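Alpha-toxin (Clostridium novyi, PDB 2VK9) belongs to the large clostridial cytotoxins and is represented here by its catalytic part, a GT-A-type domain enlarged by many added helices. Local coordinates at residues Tyr184-Lys189 / Glu418-Cys423; Leu257-Asn262 / Ile457-Ser462; Met190-Met195 / Asp202-Asn207. All blocks are in the same frame, centred on the assembly; numbering follows the deposited sequence.

Contact 1. Residues Tyr184-Lys189 / Glu418-Cys423; sequences YKRELK and EKFKIC
Arg186 reaches across from helix 173-195 to the last turn of helix 396-422, where its guanidinium group takes up two main-chain oxygens. Arg186 NE bonds to Phe420 O at 2.9 Å, approaching almost head-on to the carbonyl with an N-H...O angle of 158°. Arg186 NH2 bonds to Lys421 O at 2.7 Å; this oxygen lies in the guanidinium plane, although the donor stands above the plane of the Lys421 carbonyl. The two bonds together fix the rotation of the guanidinium. Cys423 O also comes within 3.0 Å of Arg186 NE, but it lies over a face of the group, at an angle unsuited to a hydrogen bond, and is bonded instead to the hydroxyl of Tyr182.

Carbonyls in the final turn of a helix lack the amides of a following turn, and a long side chain from another helix can serve them, as here. The two helix segments run close to perpendicular, at 97°, with their axes 10.8 Å apart, and one aromatic ring spans much of the gap.

That ring is Phe420. With CG anti to the backbone N (chi1 -175°), it reaches the other helix beside Arg186 and Lys189. The CG of Arg186 sits over one face, offset toward the rim, in a CH-pi contact 4.1 Å from the centroid. The ring edge meets Lys185 O, which is 3.9 Å from Phe420 CZ, and the aliphatic chain of Lys189, whose CD is 3.5 Å from Phe420 CE2. Beyond CD, Lys189 bends away from the ring to a salt bridge of its NZ with Glu193.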
loop_
_atom_site.group_PDB
_atom_site.type_symbol
_atom_site.label_atom_id
_atom_site.label_comp_id
_atom_site.label_asym_id
_atom_site.label_seq_id
_atom_site.Cartn_x
_atom_site.Cartn_y
_atom_site.Cartn_z
ATOM N N TYR A 184 3.865 26.513 7.109
ATOM C CA TYR A 184 5.099 26.130 6.449
ATOM C C TYR A 184 4.788 25.437 5.134
ATOM O O TYR A 184 5.327 25.802 4.089
ATOM C CB TYR A 184 5.932 25.209 7.343
ATOM C CG TYR A 184 6.549 25.872 8.562
ATOM C CD1 TYR A 184 6.947 25.113 9.663
ATOM C CD2 TYR A 184 6.743 27.250 8.615
ATOM C CE1 TYR A 184 7.525 25.712 10.785
ATOM C CE2 TYR A 184 7.315 27.854 9.727
ATOM C CZ TYR A 184 7.704 27.081 10.809
ATOM O OH TYR A 184 8.271 27.689 11.912
ATOM N N LYS A 185 3.897 24.450 5.192
ATOM C CA LYS A 185 3.500 23.677 4.016
ATOM C C LYS A 185 2.887 24.589 2.972
ATOM O O LYS A 185 3.077 24.391 1.773
ATOM C CB LYS A 185 2.499 22.585 4.399
ATOM C CG LYS A 185 3.087 21.474 5.237
ATOM C CD LYS A 185 2.051 20.425 5.569
ATOM C CE LYS A 185 2.698 19.051 5.685
ATOM N NZ LYS A 185 1.702 17.938 5.559
ATOM N N ARG A 186 2.160 25.596 3.440
ATOM C CA ARG A 186 1.456 26.494 2.555
ATOM C C ARG A 186 2.419 27.427 1.835
ATOM O O ARG A 186 2.216 27.755 0.660
ATOM C CB ARG A 186 0.398 27.280 3.315
ATOM C CG ARG A 186 -0.813 27.542 2.460
ATOM C CD ARG A 186 -1.835 28.422 3.130
ATOM N NE ARG A 186 -2.625 29.080 2.098
ATOM C CZ ARG A 186 -2.484 30.353 1.734
ATOM N NH1 ARG A 186 -1.604 31.137 2.346
ATOM N NH2 ARG A 186 -3.241 30.847 0.765
ATOM N N GLU A 187 3.475 27.834 2.532
ATOM C CA GLU A 187 4.488 28.701 1.941
ATOM C C GLU A 187 5.450 27.938 1.044
ATOM O O GLU A 187 5.969 28.489 0.070
ATOM C CB GLU A 187 5.232 29.479 3.023
ATOM C CG GLU A 187 4.413 30.672 3.521
ATOM C CD GLU A 187 5.136 31.502 4.567
ATOM O OE1 GLU A 187 5.666 30.917 5.552
ATOM O OE2 GLU A 187 5.164 32.747 4.403
ATOM N N LEU A 188 5.675 26.668 1.374
ATOM C CA LEU A 188 6.451 25.785 0.518
ATOM C C LEU A 188 5.725 25.567 -0.801
ATOM O O LEU A 188 6.355 25.559 -1.849
ATOM C CB LEU A 188 6.764 24.449 1.207
ATOM C CG LEU A 188 7.584 23.432 0.394
ATOM C CD1 LEU A 188 9.032 23.851 0.208
ATOM C CD2 LEU A 188 7.522 22.057 1.000
ATOM N N LYS A 189 4.405 25.414 -0.754
ATOM C CA LYS A 189 3.638 25.232 -1.986
ATOM C C LYS A 189 3.661 26.482 -2.856
ATOM O O LYS A 189 3.714 26.383 -4.075
ATOM C CB LYS A 189 2.190 24.806 -1.716
ATOM C CG LYS A 189 1.509 24.241 -2.961
ATOM C CD LYS A 189 -0.017 24.200 -2.836
ATOM C CE LYS A 189 -0.665 23.807 -4.173
ATOM N NZ LYS A 189 -0.053 22.567 -4.766
ATOM N N GLU A 418 -8.401 23.821 -3.451
ATOM C CA GLU A 418 -8.669 25.246 -3.573
ATOM C C GLU A 418 -8.809 25.900 -2.197
ATOM O O GLU A 418 -8.523 27.086 -2.033
ATOM C CB GLU A 418 -9.902 25.502 -4.424
ATOM C CG GLU A 418 -9.800 26.782 -5.230
ATOM C CD GLU A 418 -11.141 27.188 -5.810
ATOM O OE1 GLU A 418 -11.685 26.410 -6.655
ATOM O OE2 GLU A 418 -11.655 28.281 -5.411
ATOM N N LYS A 419 -9.227 25.113 -1.211
ATOM C CA LYS A 419 -9.306 25.594 0.161
ATOM C C LYS A 419 -7.933 25.637 0.845
ATOM O O LYS A 419 -7.791 26.172 1.941
ATOM C CB LYS A 419 -10.318 24.771 0.968
ATOM C CG LYS A 419 -11.774 25.186 0.743
ATOM C CD LYS A 419 -12.349 24.601 -0.550
ATOM C CE LYS A 419 -13.287 25.581 -1.262
ATOM N NZ LYS A 419 -14.481 25.968 -0.457
ATOM N N PHE A 420 -6.921 25.071 0.198
ATOM C CA PHE A 420 -5.550 25.162 0.691
ATOM C C PHE A 420 -4.929 26.405 0.078
ATOM O O PHE A 420 -4.079 27.059 0.677
ATOM C CB PHE A 420 -4.774 23.903 0.306
ATOM C CG PHE A 420 -3.378 23.844 0.859
ATOM C CD1 PHE A 420 -3.157 23.520 2.190
ATOM C CD2 PHE A 420 -2.283 24.079 0.037
ATOM C CE1 PHE A 420 -1.861 23.452 2.702
ATOM C CE2 PHE A 420 -0.994 24.012 0.540
ATOM C CZ PHE A 420 -0.782 23.695 1.877
ATOM N N LYS A 421 -5.387 26.718 -1.129
ATOM C CA LYS A 421 -5.016 27.929 -1.840
ATOM C C LYS A 421 -5.660 29.174 -1.202
ATOM O O LYS A 421 -5.042 30.244 -1.161
ATOM C CB LYS A 421 -5.415 27.799 -3.317
ATOM C CG LYS A 421 -5.013 28.971 -4.183
ATOM C CD LYS A 421 -5.097 28.636 -5.655
ATOM C CE LYS A 421 -4.448 29.741 -6.471
ATOM N NZ LYS A 421 -3.948 29.215 -7.767
ATOM N N ILE A 422 -6.893 29.026 -0.709
ATOM C CA ILE A 422 -7.611 30.140 -0.093
ATOM C C ILE A 422 -7.248 30.302 1.381
ATOM O O ILE A 422 -6.651 31.307 1.764
ATOM C CB ILE A 422 -9.153 30.046 -0.290
ATOM C CG1 ILE A 422 -9.523 30.349 -1.746
ATOM C CG2 ILE A 422 -9.886 31.033 0.628
ATOM C CD1 ILE A 422 -11.017 30.181 -2.074
ATOM N N CYS A 423 -7.600 29.317 2.200
ATOM C CA CYS A 423 -7.461 29.438 3.651
ATOM C C CYS A 423 -6.038 29.771 4.075
ATOM O O CYS A 423 -5.106 29.023 3.786
ATOM C CB CYS A 423 -7.945 28.169 4.352
ATOM S SG CYS A 423 -9.669 27.756 3.995
#

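Contact 2. Residues Leu257-Asn262 / Ile457-Ser462; sequences LIQTNN and IGYLSS
Thr260 and Tyr459 meet through a methyl group and the phenol end of a ring: CG2 of Thr260 is 3.4 Å from Tyr459 OH and 3.6 Å from CE2 of the same ring. Thr260 turns this methyl across by holding CG2 anti to its carbonyl carbon, which places OG1 between the backbone N and that carbon. Tyr459 extends toward the helix end. Glu256, one turn earlier on helix 247-259, takes a hydrogen bond at each carboxylate oxygen, one with Thr260 OG1 and one with Tyr459 OH, so one acid ties both side chains together; Tyr459 OH is also hydrogen-bonded to Gln255 NE2.

The arrangement joins a helix terminus to a turn: helix 247-259 gives way to a short link ahead of helix 263-278, and Tyr459 opens a type I beta turn ending at Ser462.

Gln259 has an extended chain (chi2 -177°) and brings its amide to the rim of the Tyr459 ring, NE2 lying in the ring plane 3.8 Å from CE2. Amide and ring planes are 82° apart. OE1 is hydrogen-bonded to Gln417 of helix 396-422, which is consistent with the amide being held this way round. Leu460 turns its CD2 toward the same glutamine, packing 4.1 Å from Gln259 CG.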
loop_
_atom_site.group_PDB
_atom_site.type_symbol
_atom_site.label_atom_id
_atom_site.label_comp_id
_atom_site.label_asym_id
_atom_site.label_seq_id
_atom_site.Cartn_x
_atom_site.Cartn_y
_atom_site.Cartn_z
ATOM N N LEU A 257 5.016 14.596 -2.189
ATOM C CA LEU A 257 6.390 15.020 -1.992
ATOM C C LEU A 257 6.454 16.414 -1.362
ATOM O O LEU A 257 7.234 16.656 -0.443
ATOM C CB LEU A 257 7.098 15.021 -3.344
ATOM C CG LEU A 257 8.399 14.241 -3.497
ATOM C CD1 LEU A 257 8.219 12.797 -3.096
ATOM C CD2 LEU A 257 8.865 14.317 -4.932
ATOM N N ILE A 258 5.609 17.319 -1.847
ATOM C CA ILE A 258 5.706 18.727 -1.500
ATOM C C ILE A 258 4.665 19.177 -0.461
ATOM O O ILE A 258 5.024 19.692 0.607
ATOM C CB ILE A 258 5.666 19.601 -2.784
ATOM C CG1 ILE A 258 6.967 19.427 -3.584
ATOM C CG2 ILE A 258 5.409 21.081 -2.475
ATOM C CD1 ILE A 258 8.267 19.656 -2.787
ATOM N N GLN A 259 3.388 18.973 -0.770
ATOM C CA GLN A 259 2.296 19.432 0.085
ATOM C C GLN A 259 2.183 18.651 1.405
ATOM O O GLN A 259 1.906 19.244 2.447
ATOM C CB GLN A 259 0.972 19.419 -0.696
ATOM C CG GLN A 259 -0.295 19.699 0.117
ATOM C CD GLN A 259 -1.562 19.602 -0.736
ATOM O OE1 GLN A 259 -1.858 20.498 -1.546
ATOM N NE2 GLN A 259 -2.313 18.506 -0.563
ATOM N N THR A 260 2.398 17.336 1.370
ATOM C CA THR A 260 2.242 16.535 2.588
ATOM C C THR A 260 3.522 15.921 3.090
ATOM O O THR A 260 3.549 15.383 4.194
ATOM C CB THR A 260 1.206 15.401 2.443
ATOM O OG1 THR A 260 1.732 14.360 1.608
ATOM C CG2 THR A 260 -0.080 15.931 1.860
ATOM N N ASN A 261 4.570 15.976 2.276
ATOM C CA ASN A 261 5.882 15.457 2.668
ATOM C C ASN A 261 5.826 13.994 3.146
ATOM O O ASN A 261 6.517 13.577 4.093
ATOM C CB ASN A 261 6.527 16.392 3.698
ATOM C CG ASN A 261 6.557 17.846 3.220
ATOM O OD1 ASN A 261 6.206 18.761 3.962
ATOM N ND2 ASN A 261 6.956 18.056 1.965
ATOM N N ASN A 262 4.994 13.215 2.471
ATOM C CA ASN A 262 4.819 11.831 2.828
ATOM C C ASN A 262 5.423 10.881 1.793
ATOM O O ASN A 262 4.841 10.619 0.733
ATOM C CB ASN A 262 3.344 11.542 3.088
ATOM C CG ASN A 262 3.103 10.142 3.617
ATOM O OD1 ASN A 262 4.020 9.330 3.769
ATOM N ND2 ASN A 262 1.846 9.849 3.884
ATOM N N ILE A 457 -10.709 15.276 6.124
ATOM C CA ILE A 457 -10.367 16.375 7.049
ATOM C C ILE A 457 -8.979 16.232 7.688
ATOM O O ILE A 457 -8.228 17.207 7.765
ATOM C CB ILE A 457 -11.440 16.619 8.172
ATOM C CG1 ILE A 457 -11.766 15.323 8.948
ATOM C CG2 ILE A 457 -12.699 17.271 7.590
ATOM C CD1 ILE A 457 -11.948 15.536 10.491
ATOM N N GLY A 458 -8.645 15.021 8.131
ATOM C CA GLY A 458 -7.368 14.767 8.785
ATOM C C GLY A 458 -6.233 14.389 7.847
ATOM O O GLY A 458 -5.218 13.859 8.293
ATOM N N TYR A 459 -6.389 14.666 6.553
ATOM C CA TYR A 459 -5.361 14.338 5.562
ATOM C C TYR A 459 -4.043 15.106 5.773
ATOM O O TYR A 459 -2.997 14.489 5.971
ATOM C CB TYR A 459 -5.910 14.543 4.143
ATOM C CG TYR A 459 -4.901 14.403 3.021
ATOM C CD1 TYR A 459 -4.382 13.152 2.660
ATOM C CD2 TYR A 459 -4.490 15.520 2.300
ATOM C CE1 TYR A 459 -3.453 13.027 1.614
ATOM C CE2 TYR A 459 -3.570 15.409 1.255
ATOM C CZ TYR A 459 -3.054 14.165 0.919
ATOM O OH TYR A 459 -2.148 14.081 -0.115
ATOM N N LEU A 460 -4.106 16.439 5.750
ATOM C CA LEU A 460 -2.919 17.286 5.904
ATOM C C LEU A 460 -2.149 17.028 7.174
ATOM O O LEU A 460 -0.947 17.253 7.218
ATOM C CB LEU A 460 -3.277 18.765 5.871
ATOM C CG LEU A 460 -3.530 19.475 4.547
ATOM C CD1 LEU A 460 -3.439 20.957 4.803
ATOM C CD2 LEU A 460 -2.544 19.073 3.471
ATOM N N SER A 461 -2.838 16.559 8.205
ATOM C CA SER A 461 -2.225 16.377 9.517
ATOM C C SER A 461 -1.524 15.033 9.687
ATOM O O SER A 461 -0.796 14.837 10.664
ATOM C CB SER A 461 -3.268 16.567 10.626
ATOM O OG SER A 461 -4.358 15.671 10.479
ATOM N N SER A 462 -1.744 14.119 8.743
ATOM C CA SER A 462 -1.229 12.755 8.854
ATOM C C SER A 462 0.287 12.754 8.857
ATOM O O SER A 462 0.916 13.357 7.988
ATOM C CB SER A 462 -1.762 11.871 7.726
ATOM O OG SER A 462 -1.324 10.530 7.884
#

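Contact 3. Residues Met190-Met195 / Asp202-Asn207; sequences MLYENM and DDIIIN
Ile204 is the side chain most deeply covered by this contact, pressed between Tyr192 and Met195 on the facing helix. Its two branches divide the work. CG1 stands anti to the carbonyl carbon, and the extended chain beyond it carries Ile204 CD1 to the Tyr192 ring, 3.4 Å from CD1 of that tyrosine and oblique to the ring plane. CG2 faces the other way, meeting the methyl end of Met195, with Met195 CE 3.8 Å from Ile204 CG2.

Met195 runs past Ile204 in the opposite direction. Met195 CB already touches Ile204 CG1 at 3.8 Å, and a bend at chi3 (-88°) folds CE back between Ile204 and Asn207. The segments of the two helices are inclined at 133°, with axes 10.1 Å apart, and only a short connection separates helix 173-195 from helix 201-213. The pair is thus a splayed helical hairpin, closed near its turn by these side chains.

Asn207 lies one turn farther along than Ile204, on the same side of its helix. It contributes packing rather than bonding: Asn207 CB is 3.9 Å from Met195 CE, and Asn207 ND2 is 3.8 Å from the sulfur SD of Met195. Leu191 approaches the amide from the other helix, its CD1 4.2 Å from Asn207 OD1. On the Tyr192 side the packing continues into helix 247-259, where Tyr254 and Ile258 touch the ring.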
loop_
_atom_site.group_PDB
_atom_site.type_symbol
_atom_site.label_atom_id
_atom_site.label_comp_id
_atom_site.label_asym_id
_atom_site.label_seq_id
_atom_site.Cartn_x
_atom_site.Cartn_y
_atom_site.Cartn_z
ATOM N N MET A 190 3.618 27.652 -2.227
ATOM C CA MET A 190 3.769 28.908 -2.951
ATOM C C MET A 190 5.110 28.963 -3.676
ATOM O O MET A 190 5.162 29.314 -4.857
ATOM C CB MET A 190 3.599 30.104 -2.014
ATOM C CG MET A 190 2.162 30.626 -1.944
ATOM S SD MET A 190 1.800 31.658 -0.489
ATOM C CE MET A 190 2.854 33.104 -0.780
ATOM N N LEU A 191 6.182 28.597 -2.971
ATOM C CA LEU A 191 7.514 28.520 -3.565
ATOM C C LEU A 191 7.560 27.563 -4.737
ATOM O O LEU A 191 8.012 27.923 -5.828
ATOM C CB LEU A 191 8.548 28.071 -2.538
ATOM C CG LEU A 191 9.357 29.110 -1.743
ATOM C CD1 LEU A 191 10.574 28.411 -1.157
ATOM C CD2 LEU A 191 9.804 30.310 -2.598
ATOM N N TYR A 192 7.093 26.342 -4.490
ATOM C CA TYR A 192 7.106 25.265 -5.468
ATOM C C TYR A 192 6.452 25.674 -6.790
ATOM O O TYR A 192 7.035 25.500 -7.862
ATOM C CB TYR A 192 6.432 24.017 -4.887
ATOM C CG TYR A 192 6.311 22.891 -5.877
ATOM C CD1 TYR A 192 7.401 22.075 -6.160
ATOM C CD2 TYR A 192 5.110 22.653 -6.548
ATOM C CE1 TYR A 192 7.307 21.051 -7.079
ATOM C CE2 TYR A 192 5.004 21.626 -7.471
ATOM C CZ TYR A 192 6.111 20.830 -7.729
ATOM O OH TYR A 192 6.027 19.808 -8.637
ATOM N N GLU A 193 5.252 26.241 -6.708
ATOM C CA GLU A 193 4.505 26.622 -7.901
ATOM C C GLU A 193 5.280 27.615 -8.759
ATOM O O GLU A 193 5.162 27.603 -9.984
ATOM C CB GLU A 193 3.122 27.181 -7.534
ATOM C CG GLU A 193 2.152 26.153 -6.902
ATOM C CD GLU A 193 1.815 24.961 -7.810
ATOM O OE1 GLU A 193 1.755 25.147 -9.045
ATOM O OE2 GLU A 193 1.593 23.840 -7.285
ATOM N N ASN A 194 6.086 28.450 -8.109
ATOM C CA ASN A 194 6.839 29.494 -8.791
ATOM C C ASN A 194 8.136 28.989 -9.395
ATOM O O ASN A 194 8.651 29.573 -10.337
ATOM C CB ASN A 194 7.124 30.651 -7.835
ATOM C CG ASN A 194 5.895 31.542 -7.589
ATOM O OD1 ASN A 194 6.042 32.691 -7.154
ATOM N ND2 ASN A 194 4.690 31.020 -7.861
ATOM N N MET A 195 8.654 27.893 -8.858
ATOM C CA MET A 195 9.966 27.398 -9.259
ATOM C C MET A 195 9.933 26.127 -10.110
ATOM O O MET A 195 10.914 25.809 -10.775
ATOM C CB MET A 195 10.834 27.167 -8.024
ATOM C CG MET A 195 11.316 28.442 -7.364
ATOM S SD MET A 195 12.573 28.156 -6.101
ATOM C CE MET A 195 11.536 27.902 -4.664
ATOM N N ASP A 202 14.595 19.172 -5.045
ATOM C CA ASP A 202 15.711 19.446 -4.149
ATOM C C ASP A 202 16.138 20.898 -4.181
ATOM O O ASP A 202 16.382 21.486 -3.134
ATOM C CB ASP A 202 16.903 18.557 -4.460
ATOM C CG ASP A 202 16.779 17.188 -3.832
ATOM O OD1 ASP A 202 15.917 16.995 -2.935
ATOM O OD2 ASP A 202 17.556 16.295 -4.243
ATOM N N ASP A 203 16.220 21.477 -5.376
ATOM C CA ASP A 203 16.580 22.883 -5.504
ATOM C C ASP A 203 15.580 23.750 -4.756
ATOM O O ASP A 203 15.960 24.696 -4.076
ATOM C CB ASP A 203 16.680 23.300 -6.971
ATOM C CG ASP A 203 17.850 22.629 -7.705
ATOM O OD1 ASP A 203 18.932 22.422 -7.091
ATOM O OD2 ASP A 203 17.678 22.313 -8.912
ATOM N N ILE A 204 14.303 23.399 -4.868
ATOM C CA ILE A 204 13.225 24.112 -4.191
ATOM C C ILE A 204 13.346 23.971 -2.678
ATOM O O ILE A 204 13.182 24.935 -1.933
ATOM C CB ILE A 204 11.852 23.624 -4.676
ATOM C CG1 ILE A 204 11.711 23.924 -6.173
ATOM C CG2 ILE A 204 10.735 24.270 -3.871
ATOM C CD1 ILE A 204 10.517 23.285 -6.838
ATOM N N ILE A 205 13.657 22.769 -2.232
ATOM C CA ILE A 205 13.875 22.549 -0.822
ATOM C C ILE A 205 15.055 23.386 -0.335
ATOM O O ILE A 205 14.909 24.121 0.641
ATOM C CB ILE A 205 14.043 21.060 -0.485
ATOM C CG1 ILE A 205 12.736 20.309 -0.768
ATOM C CG2 ILE A 205 14.459 20.900 0.973
ATOM C CD1 ILE A 205 12.855 18.813 -0.658
ATOM N N ILE A 206 16.196 23.318 -1.024
ATOM C CA ILE A 206 17.383 24.102 -0.639
ATOM C C ILE A 206 17.037 25.579 -0.518
ATOM O O ILE A 206 17.491 26.256 0.390
ATOM C CB ILE A 206 18.576 23.892 -1.613
ATOM C CG1 ILE A 206 19.114 22.474 -1.484
ATOM C CG2 ILE A 206 19.717 24.873 -1.329
ATOM C CD1 ILE A 206 20.125 22.107 -2.513
ATOM N N ASN A 207 16.210 26.063 -1.432
ATOM C CA ASN A 207 15.747 27.446 -1.392
ATOM C C ASN A 207 14.934 27.717 -0.125
ATOM O O ASN A 207 15.173 28.700 0.586
ATOM C CB ASN A 207 14.912 27.753 -2.635
ATOM C CG ASN A 207 14.900 29.224 -2.980
ATOM O OD1 ASN A 207 14.322 30.030 -2.261
ATOM N ND2 ASN A 207 15.525 29.580 -4.103
#

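Helix 173-195 is common to contacts 1 and 3, which use successive lengths of it: the earlier part meets the end of helix 396-422, the later part its own hairpin partner. Contact 2 does not use that helix but touches contacts 1 and 3, through Lys185, whose NZ lies 3.2 Å from Leu460 O, and through Ile258, packed on Tyr192. Its four touching residues are all buried, and Thr260 OG1, Tyr459 OH and Gln259 OE1 find hydrogen-bond partners outside the two segments. Contact 1 is partly buried and pairs cross-helix hydrogen bonds to main-chain carbonyls with aromatic packing. Contact 3, at the surface, has no hydrogen bond between its segments and rests on side-chain packing.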